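Local coordinates for glutamate--LysW ligase ArgX (Sulfolobus tokodaii, PDB 3VPB), which probably catalyses the ATP-dependent joining of the amino group of glutamate to the gamma-carboxyl group of the C-terminal glutamate of the carrier protein LysW in arginine biosynthesis, at residues Ile52-Val55 / Arg59-Tyr62; Lys115-Arg120 / Leu124-Pro129. All coordinates share one frame; numbering follows the deposited sequence. Where two conformers were deposited one is given.

Contact 1 (Ile52-Val55 / Arg59-Tyr62)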
ATOM      1  N   ILE B  52     -19.897 -20.514   1.828  1.00 14.36           N
ATOM      2  CA  ILE B  52     -18.684 -19.692   1.846  1.00 14.04           C
ATOM      3  C   ILE B  52     -19.114 -18.278   2.204  1.00 13.78           C
ATOM      4  O   ILE B  52     -19.696 -17.581   1.387  1.00 13.60           O
ATOM      5  CB  ILE B  52     -17.961 -19.696   0.443  1.00 13.92           C
ATOM      6  CG1 ILE B  52     -17.554 -21.130  -0.004  1.00 14.12           C
ATOM      7  CG2 ILE B  52     -16.752 -18.738   0.485  1.00 13.02           C
ATOM      8  CD1 ILE B  52     -16.607 -21.887   0.999  1.00 15.11           C
ATOM      9  N   ARG B  53     -18.744 -17.845   3.407  1.00 13.87           N
ATOM     10  CA  ARG B  53     -19.224 -16.582   3.975  1.00 13.36           C
ATOM     11  C   ARG B  53     -18.168 -15.524   4.414  1.00 14.20           C
ATOM     12  O   ARG B  53     -18.549 -14.531   5.028  1.00 14.20           O
ATOM     13  CB  ARG B  53     -20.193 -16.887   5.137  1.00 13.73           C
ATOM     14  CG  ARG B  53     -21.509 -17.569   4.683  1.00 15.38           C
ATOM     15  CD  ARG B  53     -22.255 -16.729   3.656  1.00 15.34           C
ATOM     16  NE  ARG B  53     -22.596 -15.414   4.213  1.00 17.73           N
ATOM     17  CZ  ARG B  53     -23.352 -14.521   3.581  1.00 17.52           C
ATOM     18  NH1 ARG B  53     -23.634 -13.355   4.156  1.00 16.54           N
ATOM     19  NH2 ARG B  53     -23.843 -14.815   2.384  1.00 18.05           N
ATOM     20  N   PRO B  54     -16.856 -15.704   4.103  1.00 14.60           N
ATOM     21  CA  PRO B  54     -15.949 -14.634   4.522  1.00 15.24           C
ATOM     22  C   PRO B  54     -16.291 -13.279   3.892  1.00 15.65           C
ATOM     23  O   PRO B  54     -16.729 -13.217   2.731  1.00 16.72           O
ATOM     24  CB  PRO B  54     -14.572 -15.115   3.993  1.00 15.29           C
ATOM     25  CG  PRO B  54     -14.713 -16.594   3.936  1.00 15.73           C
ATOM     26  CD  PRO B  54     -16.113 -16.760   3.405  1.00 14.31           C
ATOM     27  N   VAL B  55     -16.038 -12.216   4.660  1.00 16.32           N
ATOM     28  CA  VAL B  55     -16.240 -10.827   4.227  0.50 15.91           C
ATOM     29  C   VAL B  55     -15.121 -10.465   3.251  1.00 16.15           C
ATOM     30  O   VAL B  55     -15.315  -9.668   2.320  1.00 17.26           O
ATOM     31  CB  VAL B  55     -16.211  -9.846   5.436  0.50 15.64           C
ATOM     32  CG1 VAL B  55     -16.573  -8.404   5.012  0.50 13.34           C
ATOM     33  CG2 VAL B  55     -17.126 -10.332   6.574  0.50 16.93           C
ATOM     34  N   ARG B  59     -10.338 -14.308   0.875  1.00 15.77           N
ATOM     35  CA  ARG B  59     -10.609 -15.437   1.789  1.00 14.89           C
ATOM     36  C   ARG B  59     -11.739 -16.322   1.283  1.00 15.06           C
ATOM     37  O   ARG B  59     -11.643 -17.545   1.363  1.00 15.78           O
ATOM     38  CB  ARG B  59     -10.930 -14.972   3.210  1.00 14.52           C
ATOM     39  CG  ARG B  59      -9.741 -14.370   3.934  1.00 15.61           C
ATOM     40  CD  ARG B  59      -9.950 -14.404   5.431  1.00 17.32           C
ATOM     41  NE  ARG B  59      -8.814 -13.785   6.105  1.00 18.07           N
ATOM     42  CZ  ARG B  59      -8.902 -12.682   6.840  1.00 21.00           C
ATOM     43  NH1 ARG B  59      -7.814 -12.202   7.416  1.00 19.74           N
ATOM     44  NH2 ARG B  59     -10.089 -12.085   7.041  1.00 21.29           N
ATOM     45  N   ALA B  60     -12.797 -15.717   0.729  1.00 14.41           N
ATOM     46  CA  ALA B  60     -13.875 -16.488   0.139  1.00 13.49           C
ATOM     47  C   ALA B  60     -13.369 -17.307  -1.051  1.00 13.65           C
ATOM     48  O   ALA B  60     -13.685 -18.503  -1.177  1.00 13.87           O
ATOM     49  CB  ALA B  60     -15.048 -15.546  -0.296  1.00 13.08           C
ATOM     50  N   LEU B  61     -12.619 -16.654  -1.936  1.00 12.50           N
ATOM     51  CA  LEU B  61     -12.069 -17.309  -3.122  1.00 12.35           C
ATOM     52  C   LEU B  61     -11.176 -18.485  -2.756  1.00 13.00           C
ATOM     53  O   LEU B  61     -11.341 -19.598  -3.270  1.00 12.09           O
ATOM     54  CB  LEU B  61     -11.294 -16.303  -3.983  1.00 12.06           C
ATOM     55  CG  LEU B  61     -10.667 -16.841  -5.257  1.00 12.49           C
ATOM     56  CD1 LEU B  61     -11.742 -17.446  -6.249  1.00 12.38           C
ATOM     57  CD2 LEU B  61      -9.857 -15.772  -5.937  1.00 14.21           C
ATOM     58  N   TYR B  62     -10.268 -18.263  -1.823  1.00 12.10           N
ATOM     59  CA  TYR B  62      -9.261 -19.274  -1.530  1.00 13.03           C
ATOM     60  C   TYR B  62      -9.792 -20.397  -0.651  1.00 13.60           C
ATOM     61  O   TYR B  62      -9.406 -21.557  -0.871  1.00 14.54           O
ATOM     62  CB  TYR B  62      -7.992 -18.649  -0.923  1.00 13.45           C
ATOM     63  CG  TYR B  62      -7.283 -17.706  -1.868  1.00 12.48           C
ATOM     64  CD1 TYR B  62      -6.703 -16.529  -1.406  1.00 13.70           C
ATOM     65  CD2 TYR B  62      -7.225 -17.963  -3.235  1.00 14.71           C
ATOM     66  CE1 TYR B  62      -6.068 -15.669  -2.303  1.00 12.79           C
ATOM     67  CE2 TYR B  62      -6.586 -17.117  -4.123  1.00 15.77           C
ATOM     68  CZ  TYR B  62      -6.008 -15.956  -3.633  1.00 15.69           C
ATOM     69  OH  TYR B  62      -5.371 -15.100  -4.496  1.00 16.25           O
TER
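Pro54 lays its ring against the start of the Arg59-Tyr62 turn of helix, and no hydrogen bond links the two segments. Its CB meets Arg59 CB at 3.7 Å, and its CG lies 3.8 Å from Ala60 N, so the ring packs on helix backbone as well as on side chains. Further along, Pro54 CD reaches Ala60 CB at 4.0 Å. Ile52 comes to the same methyl with its short branch: CG2 stands anti to the backbone N (chi1 of CG1 -59°), 3.7 Å from Ala60 CB and 3.5 Å from Ala60 O. The small side chain of Ala60 is consistent with the close approach here, the CA atoms of Pro54 and Ala60 lying 5.2 Å apart. With CG and CD gone, as in an alanine here, Ala60 is likely to lose its ring cover and the turn to gain freedom, although the CB contact with Arg59 could remain. This is the corner of a beta-alpha-beta crossover: parallel strand 49-52 ends here, and helix 57-69 leads on to the neighbouring strand 73-75 of the LysX pre-ATP-grasp domain. Around the corner, Ile6 of strand 2-7 touches both Ile52 and Pro54, and Ser56 OG accepts a bond from Arg59 N. Although Arg59 CB faces Pro54, the extended chain carries its guanidinium away to Asp8, to Leu108 O of the second subunit and to Glu48 of the LysW chain.

Contact 2 (Lys115-Arg120 / Leu124-Pro129); sequences KAYEQR and LIDKPP. With ADP (adenosine-5'-diphosphate), chain L.
Tyr117 and Asp126 meet at the edge of the phenol ring, with ring and carboxylate planes turned 71° from each other. The phenol OH donates to Asp126 OD2 over 2.6 Å, a short bond that lies in the ring plane and uses the anti lone pair of OD2, on the side away from OD1. Leu124 approaches the same ring obliquely, CD2 3.7 Å from Tyr117 CD2 and CD1 3.9 Å from Tyr117 CE2, while Ile140 and Ile150 also touch the tyrosine. Asp126 CG is anti to its own backbone N (chi1 -179°), which extends the carboxylate from the strand toward the hydroxyl. Two further partners hold this acid: OD2 also bonds His164 ND1, and OD1 pairs with Arg153, which probably compensates the buried charge and fixes the group's rotation. At the other end of the interface, Arg120 CB brushes Leu124 CD2 at 4.2 Å.

Helix 110-120 packs on one side of the antiparallel sheet of the ATP-grasp domain, and its 115-120 segment runs nearly antiparallel to strand 124-127 (158°). That strand, flanked by 138-140 and 164-168, works in alternation: Leu124 and Asp126 face the helix, whereas Ile125 points away from it and, like Lys127, serves the nucleotide pocket. Ile125 CG1 rests 3.7 Å from C6 of the ADP adenine. Lys127, extended beyond CG, spans base and phosphate with one terminal nitrogen: NZ donates to ADP N7 at 2.9 Å and to ADP O1A at 2.8 Å. Gln167 OE1 and Asn249 OD1 are also hydrogen-bonding partners of NZ, so its protons are probably shared among the four acceptors, which would help hold it between adenine and alpha-phosphate.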
ATOM      1  N   LYS B 115      -7.776   9.463 -21.470  1.00 17.99           N
ATOM      2  CA  LYS B 115      -8.358   9.182 -22.807  1.00 18.80           C
ATOM      3  C   LYS B 115      -9.814   8.696 -22.790  1.00 18.99           C
ATOM      4  O   LYS B 115     -10.646   9.144 -23.607  1.00 18.59           O
ATOM      5  CB  LYS B 115      -7.489   8.199 -23.583  1.00 18.88           C
ATOM      6  CG  LYS B 115      -6.195   8.823 -24.049  1.00 21.67           C
ATOM      7  CD  LYS B 115      -5.265   7.792 -24.702  1.00 25.47           C
ATOM      8  CE  LYS B 115      -3.906   8.445 -24.948  1.00 28.47           C
ATOM      9  NZ  LYS B 115      -2.947   7.448 -25.499  1.00 28.33           N
ATOM     10  N   ALA B 116     -10.118   7.785 -21.870  1.00 19.13           N
ATOM     11  CA  ALA B 116     -11.491   7.306 -21.681  1.00 19.78           C
ATOM     12  C   ALA B 116     -12.465   8.427 -21.326  1.00 20.29           C
ATOM     13  O   ALA B 116     -13.551   8.500 -21.902  1.00 20.43           O
ATOM     14  CB  ALA B 116     -11.557   6.179 -20.629  1.00 19.42           C
ATOM     15  N   TYR B 117     -12.090   9.287 -20.375  1.00 20.14           N
ATOM     16  CA  TYR B 117     -12.921  10.449 -20.013  1.00 21.45           C
ATOM     17  C   TYR B 117     -13.145  11.325 -21.227  1.00 23.49           C
ATOM     18  O   TYR B 117     -14.280  11.762 -21.497  1.00 24.46           O
ATOM     19  CB  TYR B 117     -12.252  11.317 -18.912  1.00 19.90           C
ATOM     20  CG  TYR B 117     -11.956  10.635 -17.580  1.00 18.35           C
ATOM     21  CD1 TYR B 117     -11.093  11.252 -16.649  1.00 17.64           C
ATOM     22  CD2 TYR B 117     -12.517   9.401 -17.237  1.00 18.86           C
ATOM     23  CE1 TYR B 117     -10.808  10.649 -15.425  1.00 17.55           C
ATOM     24  CE2 TYR B 117     -12.218   8.775 -16.020  1.00 17.98           C
ATOM     25  CZ  TYR B 117     -11.367   9.420 -15.111  1.00 18.43           C
ATOM     26  OH  TYR B 117     -11.049   8.856 -13.899  1.00 20.45           O
ATOM     27  N   GLU B 118     -12.056  11.588 -21.948  1.00 25.07           N
ATOM     28  CA  GLU B 118     -12.090  12.395 -23.175  1.00 27.53           C
ATOM     29  C   GLU B 118     -12.969  11.789 -24.280  1.00 28.06           C
ATOM     30  O   GLU B 118     -13.620  12.535 -25.025  1.00 29.20           O
ATOM     31  CB  GLU B 118     -10.671  12.671 -23.685  1.00 27.32           C
ATOM     32  CG  GLU B 118      -9.900  13.630 -22.779  1.00 30.44           C
ATOM     33  CD  GLU B 118      -8.414  13.712 -23.086  1.00 33.15           C
ATOM     34  OE1 GLU B 118      -7.885  12.829 -23.819  1.00 33.36           O
ATOM     35  OE2 GLU B 118      -7.774  14.683 -22.589  1.00 34.02           O
ATOM     36  N   GLN B 119     -13.005  10.461 -24.379  1.00 28.39           N
ATOM     37  CA  GLN B 119     -13.803   9.773 -25.411  1.00 29.37           C
ATOM     38  C   GLN B 119     -15.284   9.803 -25.103  1.00 29.68           C
ATOM     39  O   GLN B 119     -16.100   9.909 -26.018  1.00 29.99           O
ATOM     40  CB  GLN B 119     -13.362   8.311 -25.583  1.00 29.25           C
ATOM     41  CG  GLN B 119     -12.086   8.162 -26.401  1.00 30.82           C
ATOM     42  CD  GLN B 119     -11.567   6.732 -26.480  1.00 32.99           C
ATOM     43  OE1 GLN B 119     -10.379   6.510 -26.742  1.00 34.27           O
ATOM     44  NE2 GLN B 119     -12.447   5.763 -26.269  1.00 34.87           N
ATOM     45  N   ARG B 120     -15.603   9.702 -23.813  1.00 29.60           N
ATOM     46  CA  ARG B 120     -16.967   9.584 -23.288  1.00 30.17           C
ATOM     47  C   ARG B 120     -17.610  10.928 -22.962  1.00 29.15           C
ATOM     48  O   ARG B 120     -18.817  11.101 -23.099  1.00 29.93           O
ATOM     49  CB  ARG B 120     -16.914   8.850 -21.961  1.00 30.76           C
ATOM     50  CG  ARG B 120     -17.014   7.393 -22.003  1.00 33.22           C
ATOM     51  CD  ARG B 120     -17.773   6.982 -20.749  1.00 37.80           C
ATOM     52  NE  ARG B 120     -19.193   7.137 -21.018  1.00 41.92           N
ATOM     53  CZ  ARG B 120     -19.929   6.209 -21.610  1.00 41.12           C
ATOM     54  NH1 ARG B 120     -19.387   5.035 -21.947  1.00 40.45           N
ATOM     55  NH2 ARG B 120     -21.206   6.457 -21.841  1.00 41.89           N
ATOM     56  N   LEU B 124     -19.625  10.912 -15.765  1.00 16.75           N
ATOM     57  CA  LEU B 124     -19.407   9.471 -15.854  1.00 16.10           C
ATOM     58  C   LEU B 124     -19.171   8.900 -14.464  1.00 15.14           C
ATOM     59  O   LEU B 124     -18.889   9.627 -13.503  1.00 14.65           O
ATOM     60  CB  LEU B 124     -18.215   9.151 -16.778  1.00 16.53           C
ATOM     61  CG  LEU B 124     -16.872   9.802 -16.547  1.00 19.98           C
ATOM     62  CD1 LEU B 124     -16.054   8.960 -15.552  1.00 20.50           C
ATOM     63  CD2 LEU B 124     -16.153   9.899 -17.924  1.00 20.16           C
ATOM     64  N   ILE B 125     -19.270   7.578 -14.365  1.00 14.97           N
ATOM     65  CA  ILE B 125     -18.849   6.851 -13.164  1.00 15.16           C
ATOM     66  C   ILE B 125     -17.525   6.142 -13.451  1.00 14.45           C
ATOM     67  O   ILE B 125     -17.347   5.570 -14.486  1.00 14.46           O
ATOM     68  CB  ILE B 125     -19.949   5.835 -12.737  1.00 15.77           C
ATOM     69  CG1 ILE B 125     -21.149   6.609 -12.185  1.00 16.73           C
ATOM     70  CG2 ILE B 125     -19.424   4.720 -11.762  1.00 17.29           C
ATOM     71  CD1 ILE B 125     -21.081   6.965 -10.671  1.00 18.93           C
ATOM     72  N   ASP B 126     -16.575   6.247 -12.533  1.00 14.27           N
ATOM     73  CA  ASP B 126     -15.308   5.509 -12.651  1.00 14.00           C
ATOM     74  C   ASP B 126     -15.188   4.677 -11.373  1.00 14.18           C
ATOM     75  O   ASP B 126     -15.144   5.207 -10.268  1.00 13.51           O
ATOM     76  CB  ASP B 126     -14.137   6.488 -12.790  1.00 15.45           C
ATOM     77  CG  ASP B 126     -12.788   5.794 -12.942  1.00 16.11           C
ATOM     78  OD1 ASP B 126     -12.654   4.631 -12.493  1.00 14.64           O
ATOM     79  OD2 ASP B 126     -11.827   6.438 -13.443  1.00 17.83           O
ATOM     80  N   LYS B 127     -15.169   3.358 -11.519  1.00 12.29           N
ATOM     81  CA  LYS B 127     -15.015   2.501 -10.359  1.00 12.62           C
ATOM     82  C   LYS B 127     -14.037   1.378 -10.670  1.00 13.49           C
ATOM     83  O   LYS B 127     -13.841   1.028 -11.840  1.00 12.75           O
ATOM     84  CB  LYS B 127     -16.376   1.962  -9.880  1.00 13.22           C
ATOM     85  CG  LYS B 127     -17.054   1.049 -10.921  1.00 11.51           C
ATOM     86  CD  LYS B 127     -18.557   0.897 -10.631  1.00 13.86           C
ATOM     87  CE  LYS B 127     -19.211   0.028 -11.708  1.00 14.67           C
ATOM     88  NZ  LYS B 127     -20.729   0.097 -11.555  1.00 13.51           N
ATOM     89  N   PRO B 128     -13.410   0.820  -9.630  1.00 14.19           N
ATOM     90  CA  PRO B 128     -12.475  -0.283  -9.891  1.00 14.68           C
ATOM     91  C   PRO B 128     -13.248  -1.607 -10.033  1.00 14.78           C
ATOM     92  O   PRO B 128     -14.409  -1.666  -9.620  1.00 14.81           O
ATOM     93  CB  PRO B 128     -11.604  -0.314  -8.636  1.00 14.82           C
ATOM     94  CG  PRO B 128     -11.869   0.965  -7.892  1.00 16.52           C
ATOM     95  CD  PRO B 128     -13.291   1.354  -8.256  1.00 15.87           C
ATOM     96  N   PRO B 129     -12.601  -2.653 -10.562  1.00 15.25           N
ATOM     97  CA  PRO B 129     -13.262  -3.941 -10.707  1.00 15.96           C
ATOM     98  C   PRO B 129     -13.466  -4.682  -9.395  1.00 16.69           C
ATOM     99  O   PRO B 129     -14.325  -5.539  -9.315  1.00 16.59           O
ATOM    100  CB  PRO B 129     -12.323  -4.717 -11.646  1.00 16.27           C
ATOM    101  CG  PRO B 129     -10.973  -4.130 -11.422  1.00 15.86           C
ATOM    102  CD  PRO B 129     -11.248  -2.656 -11.148  1.00 16.31           C
TER
HETATM  103  PB  ADP L 500     -20.289  -2.017  -5.221  1.00 15.62           P
HETATM  104  O1B ADP L 500     -19.828  -3.393  -5.526  1.00 17.75           O
HETATM  105  O2B ADP L 500     -21.673  -1.898  -4.605  1.00 18.00           O
HETATM  106  O3B ADP L 500     -19.293  -1.137  -4.521  1.00 15.24           O
HETATM  107  PA  ADP L 500     -21.648  -0.863  -7.516  1.00 17.66           P
HETATM  108  O1A ADP L 500     -21.152  -0.850  -8.959  1.00 17.86           O
HETATM  109  O2A ADP L 500     -22.870  -1.638  -7.076  1.00 16.09           O
HETATM  110  O3A ADP L 500     -20.356  -1.295  -6.661  1.00 18.44           O
HETATM  111  O5' ADP L 500     -21.849   0.681  -7.120  1.00 17.37           O
HETATM  112  C5' ADP L 500     -22.342   1.117  -5.854  1.00 15.60           C
HETATM  113  C4' ADP L 500     -23.442   2.141  -6.058  1.00 14.35           C
HETATM  114  O4' ADP L 500     -22.951   3.184  -6.906  1.00 16.02           O
HETATM  115  C3' ADP L 500     -24.628   1.526  -6.808  1.00 16.64           C
HETATM  116  O3' ADP L 500     -25.582   0.973  -5.893  1.00 17.50           O
HETATM  117  C2' ADP L 500     -25.201   2.709  -7.550  1.00 17.85           C
HETATM  118  O2' ADP L 500     -26.039   3.486  -6.682  1.00 19.01           O
HETATM  119  C1' ADP L 500     -23.973   3.527  -7.848  1.00 15.54           C
HETATM  120  N9  ADP L 500     -23.470   3.236  -9.204  1.00 13.90           N
HETATM  121  C8  ADP L 500     -22.448   2.413  -9.553  1.00 12.45           C
HETATM  122  N7  ADP L 500     -22.276   2.470 -10.882  1.00 13.28           N
HETATM  123  C5  ADP L 500     -23.183   3.333 -11.381  1.00 12.49           C
HETATM  124  C6  ADP L 500     -23.561   3.828 -12.711  1.00 11.34           C
HETATM  125  N6  ADP L 500     -22.875   3.422 -13.796  1.00 13.62           N
HETATM  126  N1  ADP L 500     -24.552   4.765 -12.797  1.00 14.72           N
HETATM  127  C2  ADP L 500     -25.228   5.198 -11.727  1.00 12.00           C
HETATM  128  N3  ADP L 500     -24.945   4.746 -10.478  1.00 14.50           N
HETATM  129  C4  ADP L 500     -23.960   3.830 -10.277  1.00 12.76           C

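How the contacts relate
Contact 1 closes before contact 2 opens along the chain, and the two lie in different domains: the first where strand 49-52 of the parallel pre-ATP-grasp sheet gives way to helix 57-69, the second where helix 110-120 packs on an antiparallel sheet of the ATP-grasp domain. Their centres are 30 Å apart and their nearest atoms about 12 Å, so within one chain they do not touch. Their segments approach instead across the subunit interface, where Tyr62 packs on Pro129 of the second subunit and Pro129 on its Tyr62. The pairing places the LysW-facing Arg59 of one chain near the nucleotide-binding domain of its partner, in keeping with the oligomeric enzyme.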